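Local coordinates for scarecrow-like protein 3 (Arabidopsis thaliana, PDB 6KPB) that probably acts as a transcription factor in plant development and binds zinc finger proteins of the IDD family, among them JACKDAW/IDD10, at residues Thr153-Leu158 with Tyr438-Gln443; Ala178-Leu183 with Ala253-Leu258; His214-Glu219 with Phe227-Val232; Glu417-Trp422 with Cys464-Trp469. One frame throughout, in Å; residues are numbered along the deposited sequence.

Contact 1 (Thr153-Leu158 with Tyr438-Gln443)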
loop_
_atom_site.group_PDB
_atom_site.type_symbol
_atom_site.label_atom_id
_atom_site.label_comp_id
_atom_site.label_asym_id
_atom_site.label_seq_id
_atom_site.Cartn_x
_atom_site.Cartn_y
_atom_site.Cartn_z
ATOM N N THR A 153 10.490 20.225 28.128
ATOM C CA THR A 153 10.602 19.036 28.969
ATOM C C THR A 153 12.042 18.796 29.407
ATOM O O THR A 153 12.285 18.348 30.533
ATOM C CB THR A 153 10.055 17.813 28.234
ATOM O OG1 THR A 153 10.814 17.592 27.041
ATOM C CG2 THR A 153 8.593 18.019 27.870
ATOM N N ASN A 154 13.013 19.083 28.533
ATOM C CA ASN A 154 14.413 18.933 28.923
ATOM C C ASN A 154 14.785 19.904 30.038
ATOM O O ASN A 154 15.531 19.545 30.956
ATOM C CB ASN A 154 15.327 19.128 27.714
ATOM C CG ASN A 154 15.283 17.955 26.752
ATOM O OD1 ASN A 154 14.729 16.901 27.064
ATOM N ND2 ASN A 154 15.878 18.131 25.577
ATOM N N ARG A 155 14.274 21.137 29.977
ATOM C CA ARG A 155 14.514 22.091 31.056
ATOM C C ARG A 155 13.903 21.605 32.364
ATOM O O ARG A 155 14.529 21.703 33.427
ATOM C CB ARG A 155 13.953 23.461 30.681
ATOM C CG ARG A 155 14.839 24.271 29.752
ATOM C CD ARG A 155 15.972 24.941 30.517
ATOM N NE ARG A 155 17.283 24.506 30.047
ATOM C CZ ARG A 155 17.882 24.981 28.960
ATOM N NH1 ARG A 155 17.281 25.905 28.222
ATOM N NH2 ARG A 155 19.077 24.529 28.608
ATOM N N ALA A 156 12.680 21.073 32.305
ATOM C CA ALA A 156 12.035 20.565 33.512
ATOM C C ALA A 156 12.805 19.387 34.094
ATOM O O ALA A 156 12.909 19.247 35.319
ATOM C CB ALA A 156 10.591 20.167 33.206
ATOM N N ILE A 157 13.353 18.528 33.231
ATOM C CA ILE A 157 14.141 17.395 33.704
ATOM C C ILE A 157 15.444 17.874 34.329
ATOM O O ILE A 157 15.815 17.450 35.430
ATOM C CB ILE A 157 14.397 16.402 32.556
ATOM C CG1 ILE A 157 13.117 15.635 32.216
ATOM C CG2 ILE A 157 15.531 15.447 32.912
ATOM C CD1 ILE A 157 13.202 14.856 30.922
ATOM N N LEU A 158 16.162 18.763 33.634
ATOM C CA LEU A 158 17.424 19.278 34.160
ATOM C C LEU A 158 17.235 19.923 35.527
ATOM O O LEU A 158 18.022 19.684 36.451
ATOM C CB LEU A 158 18.028 20.283 33.182
ATOM C CG LEU A 158 18.967 19.740 32.109
ATOM C CD1 LEU A 158 19.060 20.728 30.961
ATOM C CD2 LEU A 158 20.340 19.478 32.697
ATOM N N TYR A 438 9.732 30.172 33.784
ATOM C CA TYR A 438 9.448 31.389 33.029
ATOM C C TYR A 438 10.424 31.562 31.874
ATOM O O TYR A 438 10.027 31.932 30.762
ATOM C CB TYR A 438 9.503 32.604 33.961
ATOM C CG TYR A 438 9.187 33.923 33.288
ATOM C CD1 TYR A 438 10.178 34.654 32.640
ATOM C CD2 TYR A 438 7.900 34.442 33.308
ATOM C CE1 TYR A 438 9.892 35.858 32.025
ATOM C CE2 TYR A 438 7.605 35.646 32.695
ATOM C CZ TYR A 438 8.604 36.349 32.054
ATOM O OH TYR A 438 8.314 37.549 31.443
ATOM N N TYR A 439 11.707 31.291 32.116
ATOM C CA TYR A 439 12.710 31.505 31.079
ATOM C C TYR A 439 12.772 30.348 30.092
ATOM O O TYR A 439 13.186 30.546 28.944
ATOM C CB TYR A 439 14.070 31.762 31.726
ATOM C CG TYR A 439 14.092 33.089 32.446
ATOM C CD1 TYR A 439 14.294 34.271 31.748
ATOM C CD2 TYR A 439 13.861 33.165 33.812
ATOM C CE1 TYR A 439 14.295 35.490 32.393
ATOM C CE2 TYR A 439 13.859 34.381 34.468
ATOM C CZ TYR A 439 14.076 35.541 33.752
ATOM O OH TYR A 439 14.076 36.757 34.397
ATOM N N ALA A 440 12.361 29.148 30.503
ATOM C CA ALA A 440 12.142 28.085 29.528
ATOM C C ALA A 440 11.006 28.455 28.584
ATOM O O ALA A 440 11.082 28.197 27.377
ATOM C CB ALA A 440 11.848 26.765 30.239
ATOM N N MET A 441 9.948 29.069 29.119
ATOM C CA MET A 441 8.874 29.579 28.274
ATOM C C MET A 441 9.382 30.674 27.344
ATOM O O MET A 441 8.978 30.748 26.178
ATOM C CB MET A 441 7.732 30.105 29.143
ATOM C CG MET A 441 7.054 29.040 29.983
ATOM S SD MET A 441 5.924 28.027 29.015
ATOM C CE MET A 441 4.599 29.197 28.732
ATOM N N LEU A 442 10.271 31.535 27.845
ATOM C CA LEU A 442 10.832 32.589 27.009
ATOM C C LEU A 442 11.685 32.009 25.888
ATOM O O LEU A 442 11.635 32.488 24.748
ATOM C CB LEU A 442 11.653 33.554 27.864
ATOM C CG LEU A 442 12.192 34.796 27.154
ATOM C CD1 LEU A 442 11.046 35.692 26.704
ATOM C CD2 LEU A 442 13.153 35.556 28.054
ATOM N N GLN A 443 12.472 30.973 26.191
ATOM C CA GLN A 443 13.274 30.327 25.155
ATOM C C GLN A 443 12.390 29.668 24.105
ATOM O O GLN A 443 12.711 29.686 22.912
ATOM C CB GLN A 443 14.219 29.302 25.781
ATOM C CG GLN A 443 15.543 29.886 26.240
ATOM C CD GLN A 443 16.339 28.930 27.105
ATOM O OE1 GLN A 443 15.960 27.772 27.285
ATOM N NE2 GLN A 443 17.447 29.415 27.653
#
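Arg155 reaches helix 438-448 by a bent path. Its CG stands anti to the carbonyl carbon (chi1 -80°), and the chain bends again at chi2 and chi3. The last of these, chi3, is 120°, well off a staggered value. Gln443 answers with a chain extended beyond CG. The two side chains cross at about a right angle. Gln443 OE1 comes to the edge of the guanidinium, near its plane, and lies 2.5 Å from Arg155 NH1. This approach is unusually short, and its nature is undecided. The amide itself is turned 65° from the guanidinium plane. Nearer the backbones the contact is apolar: Ala440 CB meets the start of the arginine chain, 3.9 Å from Arg155 CG, and touches Arg155 CB as well. The small side chain of Ala440 is consistent with the close approach, 6.6 Å between Arg155 CA and Ala440 CA. A leucine at the position of Arg155 would probably leave Gln443 OE1 without the charged group beside it. The contact joins two helices far apart in sequence, in the predicted VHIID and SAW regions. Ala440 and Gln443 also pack on Leu152 and Leu151 of the same helix 145-160. On other sides of that helix, Asn154 and Leu158 meet helix 178-189, while Thr153 and Ile157 lie on strand 345-351. Met441 packs on strand 456-461.

Contact 2 (Ala178-Leu183 with Ala253-Leu258)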
loop_
_atom_site.group_PDB
_atom_site.type_symbol
_atom_site.label_atom_id
_atom_site.label_comp_id
_atom_site.label_asym_id
_atom_site.label_seq_id
_atom_site.Cartn_x
_atom_site.Cartn_y
_atom_site.Cartn_z
ATOM N N ALA A 178 16.572 13.454 18.658
ATOM C CA ALA A 178 16.895 14.858 18.894
ATOM C C ALA A 178 16.478 15.325 20.282
ATOM O O ALA A 178 17.044 16.295 20.797
ATOM C CB ALA A 178 16.229 15.736 17.833
ATOM N N GLN A 179 15.501 14.656 20.896
ATOM C CA GLN A 179 15.047 15.053 22.224
ATOM C C GLN A 179 16.145 14.868 23.264
ATOM O O GLN A 179 16.344 15.733 24.125
ATOM C CB GLN A 179 13.805 14.252 22.609
ATOM C CG GLN A 179 13.314 14.495 24.025
ATOM C CD GLN A 179 12.043 13.728 24.333
ATOM O OE1 GLN A 179 11.755 12.708 23.707
ATOM N NE2 GLN A 179 11.272 14.219 25.296
ATOM N N TRP A 180 16.867 13.750 23.204
ATOM C CA TRP A 180 17.879 13.448 24.207
ATOM C C TRP A 180 19.289 13.846 23.789
ATOM O O TRP A 180 20.171 13.922 24.651
ATOM C CB TRP A 180 17.854 11.956 24.558
ATOM C CG TRP A 180 16.470 11.424 24.820
ATOM C CD1 TRP A 180 15.872 10.363 24.205
ATOM C CD2 TRP A 180 15.508 11.940 25.753
ATOM N NE1 TRP A 180 14.603 10.181 24.700
ATOM C CE2 TRP A 180 14.356 11.136 25.651
ATOM C CE3 TRP A 180 15.511 13.000 26.665
ATOM C CZ2 TRP A 180 13.218 11.360 26.425
ATOM C CZ3 TRP A 180 14.380 13.220 27.431
ATOM C CH2 TRP A 180 13.250 12.404 27.305
ATOM N N LEU A 181 19.524 14.092 22.498
ATOM C CA LEU A 181 20.830 14.590 22.078
ATOM C C LEU A 181 21.122 15.949 22.700
ATOM O O LEU A 181 22.251 16.215 23.130
ATOM C CB LEU A 181 20.901 14.668 20.552
ATOM C CG LEU A 181 21.022 13.346 19.789
ATOM C CD1 LEU A 181 20.832 13.570 18.299
ATOM C CD2 LEU A 181 22.363 12.690 20.064
ATOM N N ALA A 182 20.113 16.820 22.765
ATOM C CA ALA A 182 20.296 18.116 23.409
ATOM C C ALA A 182 20.476 17.964 24.914
ATOM O O ALA A 182 21.321 18.639 25.514
ATOM C CB ALA A 182 19.111 19.029 23.098
ATOM N N LEU A 183 19.692 17.083 25.543
ATOM C CA LEU A 183 19.816 16.887 26.985
ATOM C C LEU A 183 21.176 16.314 27.354
ATOM O O LEU A 183 21.692 16.591 28.443
ATOM C CB LEU A 183 18.699 15.975 27.494
ATOM C CG LEU A 183 18.587 15.859 29.015
ATOM C CD1 LEU A 183 18.313 17.223 29.615
ATOM C CD2 LEU A 183 17.504 14.869 29.422
ATOM N N ALA A 253 12.881 10.225 35.641
ATOM C CA ALA A 253 12.033 11.157 34.914
ATOM C C ALA A 253 11.309 10.397 33.815
ATOM O O ALA A 253 11.891 9.517 33.173
ATOM C CB ALA A 253 12.845 12.315 34.318
ATOM N N VAL A 254 10.037 10.730 33.608
ATOM C CA VAL A 254 9.189 10.063 32.626
ATOM C C VAL A 254 8.723 11.099 31.611
ATOM O O VAL A 254 8.223 12.165 31.992
ATOM C CB VAL A 254 7.988 9.367 33.291
ATOM C CG1 VAL A 254 7.039 8.817 32.241
ATOM C CG2 VAL A 254 8.463 8.252 34.211
ATOM N N SER A 255 8.889 10.784 30.327
ATOM C CA SER A 255 8.489 11.661 29.232
ATOM C C SER A 255 7.419 10.962 28.407
ATOM O O SER A 255 7.666 9.890 27.843
ATOM C CB SER A 255 9.687 12.028 28.355
ATOM O OG SER A 255 9.280 12.780 27.223
ATOM N N SER A 256 6.238 11.571 28.331
ATOM C CA SER A 256 5.094 11.008 27.613
ATOM C C SER A 256 4.688 11.995 26.522
ATOM O O SER A 256 3.929 12.936 26.769
ATOM C CB SER A 256 3.942 10.721 28.571
ATOM O OG SER A 256 2.863 10.095 27.900
ATOM N N VAL A 257 5.191 11.772 25.312
ATOM C CA VAL A 257 4.922 12.641 24.171
ATOM C C VAL A 257 3.812 11.989 23.352
ATOM O O VAL A 257 4.043 11.006 22.641
ATOM C CB VAL A 257 6.179 12.884 23.334
ATOM C CG1 VAL A 257 5.843 13.712 22.103
ATOM C CG2 VAL A 257 7.244 13.579 24.170
ATOM N N LEU A 258 2.601 12.538 23.464
ATOM C CA LEU A 258 1.446 12.128 22.659
ATOM C C LEU A 258 1.067 10.667 22.882
ATOM O O LEU A 258 0.582 9.998 21.966
ATOM C CB LEU A 258 1.689 12.382 21.167
ATOM C CG LEU A 258 2.098 13.793 20.744
ATOM C CD1 LEU A 258 2.127 13.906 19.223
ATOM C CD2 LEU A 258 1.169 14.835 21.352
#
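This is a buried helix-on-sheet contact, in which Gln179 and Trp180 meet Ser255. The setting is the Rossmann-like alpha/beta core of the GRAS domain. Strand 251-257 pairs in parallel with strands 166-171 and 345-351. Helix 178-189 packs on one face of the sheet, its segment running at 145° to the strand segment. The segment axes are 12.8 Å apart, so long side chains must bridge the gap. Gln179 does this with an extended chain. Its NE2 donates to Ser255 OG over 3.1 Å, with an N-H...O angle of 144°. The acceptor is tilted out of the amide plane. Ser255 OG is anti to the backbone N (chi1 175°), which brings it to this amide. Val257 CG2 lies 4.2 Å from Gln179 NE2. An alanine in place of Gln179 would probably leave Ser255 OG without this donor and open a gap beside Val257. Trp180 NE1 is hydrogen-bonded to Asp171, the last residue of the predicted VHIID motif. Gln179 CG covers part of one indole face, 3.6 Å above the plane of the Trp180 ring. At the edge of that ring, and in its plane, CH2 of Trp180 meets Ser255 CB at 3.7 Å.

Contact 3 (His214-Glu219 with Phe227-Val232)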
loop_
_atom_site.group_PDB
_atom_site.type_symbol
_atom_site.label_atom_id
_atom_site.label_comp_id
_atom_site.label_asym_id
_atom_site.label_seq_id
_atom_site.Cartn_x
_atom_site.Cartn_y
_atom_site.Cartn_z
ATOM N N HIS A 214 22.118 3.947 18.423
ATOM C CA HIS A 214 23.375 4.251 17.745
ATOM C C HIS A 214 23.718 5.730 17.851
ATOM O O HIS A 214 24.872 6.091 18.116
ATOM C CB HIS A 214 23.299 3.826 16.278
ATOM C CG HIS A 214 24.495 4.228 15.470
ATOM N ND1 HIS A 214 24.553 5.410 14.763
ATOM C CD2 HIS A 214 25.677 3.605 15.258
ATOM C CE1 HIS A 214 25.720 5.498 14.150
ATOM N NE2 HIS A 214 26.421 4.415 14.434
ATOM N N ARG A 215 22.730 6.604 17.656
ATOM C CA ARG A 215 23.008 8.036 17.673
ATOM C C ARG A 215 23.314 8.526 19.082
ATOM O O ARG A 215 24.177 9.384 19.264
ATOM C CB ARG A 215 21.828 8.817 17.091
ATOM C CG ARG A 215 22.183 10.214 16.611
ATOM C CD ARG A 215 21.814 10.403 15.148
ATOM N NE ARG A 215 21.556 11.803 14.826
ATOM C CZ ARG A 215 20.345 12.350 14.782
ATOM N NH1 ARG A 215 19.274 11.613 15.040
ATOM N NH2 ARG A 215 20.206 13.633 14.480
ATOM N N LEU A 216 22.615 7.990 20.086
ATOM C CA LEU A 216 22.835 8.443 21.457
ATOM C C LEU A 216 24.181 7.967 21.992
ATOM O O LEU A 216 24.907 8.738 22.630
ATOM C CB LEU A 216 21.694 7.970 22.356
ATOM C CG LEU A 216 20.313 8.556 22.054
ATOM C CD1 LEU A 216 19.323 8.201 23.154
ATOM C CD2 LEU A 216 20.385 10.064 21.856
ATOM N N ILE A 217 24.532 6.701 21.747
ATOM C CA ILE A 217 25.828 6.195 22.197
ATOM C C ILE A 217 26.958 6.935 21.496
ATOM O O ILE A 217 27.986 7.253 22.106
ATOM C CB ILE A 217 25.924 4.674 21.970
ATOM C CG1 ILE A 217 24.871 3.934 22.794
ATOM C CG2 ILE A 217 27.315 4.162 22.321
ATOM C CD1 ILE A 217 24.925 2.427 22.632
ATOM N N GLU A 218 26.782 7.228 20.204
ATOM C CA GLU A 218 27.814 7.936 19.455
ATOM C C GLU A 218 28.059 9.326 20.025
ATOM O O GLU A 218 29.209 9.765 20.142
ATOM C CB GLU A 218 27.420 8.025 17.980
ATOM C CG GLU A 218 28.507 8.569 17.071
ATOM C CD GLU A 218 28.016 8.793 15.656
ATOM O OE1 GLU A 218 26.836 9.167 15.490
ATOM O OE2 GLU A 218 28.805 8.588 14.709
ATOM N N GLU A 219 26.989 10.036 20.391
ATOM C CA GLU A 219 27.153 11.375 20.947
ATOM C C GLU A 219 27.700 11.320 22.367
ATOM O O GLU A 219 28.573 12.116 22.732
ATOM C CB GLU A 219 25.823 12.126 20.911
ATOM C CG GLU A 219 25.921 13.594 21.311
ATOM C CD GLU A 219 26.695 14.434 20.307
ATOM O OE1 GLU A 219 26.861 13.990 19.151
ATOM O OE2 GLU A 219 27.138 15.543 20.676
ATOM N N PHE A 227 27.020 6.688 29.963
ATOM C CA PHE A 227 25.662 6.647 29.448
ATOM C C PHE A 227 25.279 5.217 29.107
ATOM O O PHE A 227 26.102 4.446 28.605
ATOM C CB PHE A 227 25.527 7.555 28.216
ATOM C CG PHE A 227 24.279 7.321 27.413
ATOM C CD1 PHE A 227 23.053 7.790 27.856
ATOM C CD2 PHE A 227 24.338 6.652 26.201
ATOM C CE1 PHE A 227 21.906 7.583 27.110
ATOM C CE2 PHE A 227 23.195 6.442 25.452
ATOM C CZ PHE A 227 21.978 6.908 25.907
ATOM N N GLN A 228 24.027 4.867 29.388
ATOM C CA GLN A 228 23.499 3.547 29.080
ATOM C C GLN A 228 22.124 3.702 28.454
ATOM O O GLN A 228 21.293 4.471 28.949
ATOM C CB GLN A 228 23.424 2.668 30.334
ATOM C CG GLN A 228 23.030 1.225 30.062
ATOM C CD GLN A 228 23.175 0.346 31.287
ATOM O OE1 GLN A 228 23.538 0.820 32.365
ATOM N NE2 GLN A 228 22.898 -0.942 31.129
ATOM N N PHE A 229 21.894 2.985 27.360
ATOM C CA PHE A 229 20.603 2.959 26.686
ATOM C C PHE A 229 20.152 1.512 26.579
ATOM O O PHE A 229 20.826 0.696 25.941
ATOM C CB PHE A 229 20.685 3.604 25.301
ATOM C CG PHE A 229 19.392 3.558 24.529
ATOM C CD1 PHE A 229 19.095 2.480 23.713
ATOM C CD2 PHE A 229 18.477 4.596 24.616
ATOM C CE1 PHE A 229 17.912 2.432 23.002
ATOM C CE2 PHE A 229 17.291 4.553 23.905
ATOM C CZ PHE A 229 17.010 3.469 23.097
ATOM N N ASN A 230 19.021 1.195 27.204
ATOM C CA ASN A 230 18.427 -0.125 27.075
ATOM C C ASN A 230 17.108 -0.007 26.327
ATOM O O ASN A 230 16.183 0.667 26.808
ATOM C CB ASN A 230 18.221 -0.785 28.443
ATOM C CG ASN A 230 17.411 0.070 29.398
ATOM O OD1 ASN A 230 17.379 1.295 29.282
ATOM N ND2 ASN A 230 16.754 -0.577 30.355
ATOM N N PRO A 231 16.986 -0.603 25.147
ATOM C CA PRO A 231 15.720 -0.538 24.415
ATOM C C PRO A 231 14.691 -1.494 24.993
ATOM O O PRO A 231 15.020 -2.523 25.587
ATOM C CB PRO A 231 16.119 -0.949 22.994
ATOM C CG PRO A 231 17.278 -1.866 23.199
ATOM C CD PRO A 231 18.025 -1.332 24.396
ATOM N N VAL A 232 13.425 -1.130 24.816
ATOM C CA VAL A 232 12.296 -1.961 25.216
ATOM C C VAL A 232 11.353 -2.040 24.024
ATOM O O VAL A 232 10.675 -1.057 23.698
ATOM C CB VAL A 232 11.574 -1.416 26.455
ATOM C CG1 VAL A 232 10.325 -2.234 26.740
ATOM C CG2 VAL A 232 12.504 -1.425 27.662
#
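Leu216 and Ile217 of the helix meet Phe227 and Phe229 of the strand that follows. The unit is a beta-alpha-beta crossover made of strand 196-203, helix 206-223 and strand 227-233. The helix segment runs nearly antiparallel to the strand, at 172°, with the axes 8.9 Å apart. Two phenylalanines, two residues apart, project from the same side of the strand and make a shallow hollow. Phe227 CG is anti to the backbone N (chi1 165°), which takes its ring to the helix. Leu216 fills the hollow. Its CB sits 3.7 Å from Phe227 CZ, and its CD1 extends past that ring to Phe229, 4.0 Å from CD2. Leu216 approaches both side chains at a slant. The fit is mutual, since the rim of Phe227 is itself a bump between two helix residues. Its CE2 and CZ press on Leu216, while Ile217 CG1 closes the other flank 4.0 Å from Phe227 CE2. Ile217 and Phe227 cross at about a right angle. Ala220, later in the helix, adds to the packing on Phe227; Met212 and Ala213, earlier in it, add to that on Phe229. Phe229 N also lies 4.1 Å above the plane of the Phe227 ring, toward its rim.

Contact 4 (Glu417-Trp422 with Cys464-Trp469)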
loop_
_atom_site.group_PDB
_atom_site.type_symbol
_atom_site.label_atom_id
_atom_site.label_comp_id
_atom_site.label_asym_id
_atom_site.label_seq_id
_atom_site.Cartn_x
_atom_site.Cartn_y
_atom_site.Cartn_z
ATOM N N GLU A 417 -8.046 14.993 24.304
ATOM C CA GLU A 417 -8.832 15.779 25.242
ATOM C C GLU A 417 -8.046 17.029 25.618
ATOM O O GLU A 417 -6.834 17.110 25.407
ATOM C CB GLU A 417 -9.203 14.968 26.493
ATOM C CG GLU A 417 -10.133 13.794 26.211
ATOM C CD GLU A 417 -10.731 13.202 27.473
ATOM O OE1 GLU A 417 -10.094 13.309 28.542
ATOM O OE2 GLU A 417 -11.843 12.637 27.396
ATOM N N LYS A 418 -8.754 18.010 26.172
ATOM C CA LYS A 418 -8.129 19.288 26.472
ATOM C C LYS A 418 -7.282 19.199 27.742
ATOM O O LYS A 418 -7.351 18.236 28.510
ATOM C CB LYS A 418 -9.181 20.390 26.607
ATOM C CG LYS A 418 -9.860 20.762 25.297
ATOM C CD LYS A 418 -10.319 22.213 25.301
ATOM C CE LYS A 418 -9.152 23.169 25.100
ATOM N NZ LYS A 418 -8.520 23.006 23.759
ATOM N N LEU A 419 -6.475 20.243 27.953
ATOM C CA LEU A 419 -5.518 20.249 29.056
ATOM C C LEU A 419 -6.216 20.202 30.409
ATOM O O LEU A 419 -5.725 19.560 31.346
ATOM C CB LEU A 419 -4.627 21.489 28.955
ATOM C CG LEU A 419 -3.735 21.838 30.147
ATOM C CD1 LEU A 419 -2.687 20.761 30.380
ATOM C CD2 LEU A 419 -3.081 23.197 29.939
ATOM N N GLU A 420 -7.361 20.879 30.534
ATOM C CA GLU A 420 -8.063 20.921 31.813
ATOM C C GLU A 420 -8.487 19.528 32.261
ATOM O O GLU A 420 -8.435 19.207 33.454
ATOM C CB GLU A 420 -9.272 21.851 31.711
ATOM C CG GLU A 420 -10.226 21.776 32.889
ATOM C CD GLU A 420 -11.254 22.888 32.870
ATOM O OE1 GLU A 420 -10.918 24.000 32.410
ATOM O OE2 GLU A 420 -12.399 22.650 33.309
ATOM N N LYS A 421 -8.903 18.683 31.316
ATOM C CA LYS A 421 -9.259 17.311 31.664
ATOM C C LYS A 421 -8.034 16.512 32.088
ATOM O O LYS A 421 -8.099 15.725 33.041
ATOM C CB LYS A 421 -9.960 16.631 30.489
ATOM C CG LYS A 421 -11.449 16.914 30.410
ATOM C CD LYS A 421 -12.190 15.737 29.795
ATOM C CE LYS A 421 -13.688 15.841 30.035
ATOM N NZ LYS A 421 -14.392 14.569 29.704
ATOM N N TRP A 422 -6.908 16.699 31.394
ATOM C CA TRP A 422 -5.696 15.966 31.746
ATOM C C TRP A 422 -5.189 16.356 33.127
ATOM O O TRP A 422 -4.719 15.500 33.886
ATOM C CB TRP A 422 -4.613 16.198 30.694
ATOM C CG TRP A 422 -4.867 15.470 29.417
ATOM C CD1 TRP A 422 -5.140 16.020 28.198
ATOM C CD2 TRP A 422 -4.888 14.051 29.233
ATOM N NE1 TRP A 422 -5.321 15.028 27.264
ATOM C CE2 TRP A 422 -5.172 13.810 27.875
ATOM C CE3 TRP A 422 -4.690 12.960 30.085
ATOM C CZ2 TRP A 422 -5.264 12.525 27.350
ATOM C CZ3 TRP A 422 -4.781 11.684 29.562
ATOM C CH2 TRP A 422 -5.066 11.477 28.208
ATOM N N CYS A 464 1.379 25.614 32.822
ATOM C CA CYS A 464 1.549 24.771 31.650
ATOM C C CYS A 464 1.624 25.633 30.398
ATOM O O CYS A 464 1.263 26.814 30.403
ATOM C CB CYS A 464 0.404 23.760 31.526
ATOM S SG CYS A 464 0.100 22.814 33.036
ATOM N N ALA A 465 2.098 25.024 29.316
ATOM C CA ALA A 465 2.256 25.697 28.036
ATOM C C ALA A 465 1.252 25.148 27.034
ATOM O O ALA A 465 1.018 23.938 26.974
ATOM C CB ALA A 465 3.676 25.522 27.497
ATOM N N VAL A 466 0.661 26.044 26.249
ATOM C CA VAL A 466 -0.287 25.681 25.202
ATOM C C VAL A 466 0.232 26.242 23.886
ATOM O O VAL A 466 0.329 27.465 23.721
ATOM C CB VAL A 466 -1.701 26.203 25.503
ATOM C CG1 VAL A 466 -2.633 25.905 24.337
ATOM C CG2 VAL A 466 -2.230 25.586 26.788
ATOM N N ILE A 467 0.566 25.354 22.956
ATOM C CA ILE A 467 1.078 25.751 21.649
ATOM C C ILE A 467 -0.105 25.980 20.720
ATOM O O ILE A 467 -0.877 25.055 20.444
ATOM C CB ILE A 467 2.031 24.691 21.080
ATOM C CG1 ILE A 467 3.103 24.330 22.110
ATOM C CG2 ILE A 467 2.679 25.197 19.804
ATOM C CD1 ILE A 467 4.012 23.202 21.676
ATOM N N CYS A 468 -0.249 27.209 20.235
ATOM C CA CYS A 468 -1.369 27.593 19.394
ATOM C C CYS A 468 -0.896 27.971 17.998
ATOM O O CYS A 468 0.224 28.454 17.812
ATOM C CB CYS A 468 -2.135 28.778 19.995
ATOM S SG CYS A 468 -2.769 28.519 21.662
ATOM N N TRP A 469 -1.763 27.740 17.019
ATOM C CA TRP A 469 -1.644 28.333 15.693
ATOM C C TRP A 469 -2.715 29.406 15.581
ATOM O O TRP A 469 -3.906 29.108 15.725
ATOM C CB TRP A 469 -1.803 27.291 14.587
ATOM C CG TRP A 469 -1.983 27.904 13.231
ATOM C CD1 TRP A 469 -3.148 28.003 12.525
ATOM C CD2 TRP A 469 -0.972 28.520 12.424
ATOM N NE1 TRP A 469 -2.921 28.634 11.325
ATOM C CE2 TRP A 469 -1.594 28.961 11.239
ATOM C CE3 TRP A 469 0.401 28.734 12.586
ATOM C CZ2 TRP A 469 -0.892 29.607 10.224
ATOM C CZ3 TRP A 469 1.095 29.375 11.577
ATOM C CH2 TRP A 469 0.449 29.803 10.411
#
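Leu419, which packs on Cys464 and Val466, gives its backbone N-H to Asp352 OD1. The same oxygen takes a salt bridge from Lys418 NZ. One carboxylate thus grips both the N-cap residue, Lys418, and the first residue of helix 419-428. The start of the helix would probably help to stabilise its charge. Lys418 O accepts a backbone bond from Trp422 N at 3.3 Å and, weakly, one from Lys421 N. The Glu417 carboxylate is held by Arg425 in a salt bridge and Asn356 in a hydrogen bond. The first turn of the helix packs on strand 464-469 in the antiparallel part of the mixed sheet, within the predicted SAW region. Leu419 reaches the strand by one methyl. Its CG is anti to the backbone N (chi1 169°), which carries CD2 toward the strand. CD2 lies 3.9 Å from Cys464 CB and 4.0 Å from Val466 CG2. Both residues point to the helix from one side of the strand, and the methyl touches each of them. Leu419 also meets Ser476 of strand 472-482. The chemistry is divided: the interface is apolar and buried, while polar bonds that probably help to fix the helix start lie beside it.

From the N terminus, the chain first passes 153-158, then 178-183 and 214-219. Contact 3 closes first, after a short connection to 227-232. Contact 2 closes next at 253-258 and encloses contact 3. Contact 4 then opens at 417-422. Contact 1 closes at 438-443 and spans both contacts 2 and 3. Contact 4 closes last, at 464-469, so it crosses contact 1. Contacts 2, 3 and 4 all reach one mixed sheet. Leu181 joins contacts 2 and 3 by packing on Glu219. Contact 1 abuts contact 2 through helices 145-160 and 178-189, and it ties the SAW region to the VHIID part of the core. Met441 touches Ala465, linking contacts 1 and 4 within the SAW region.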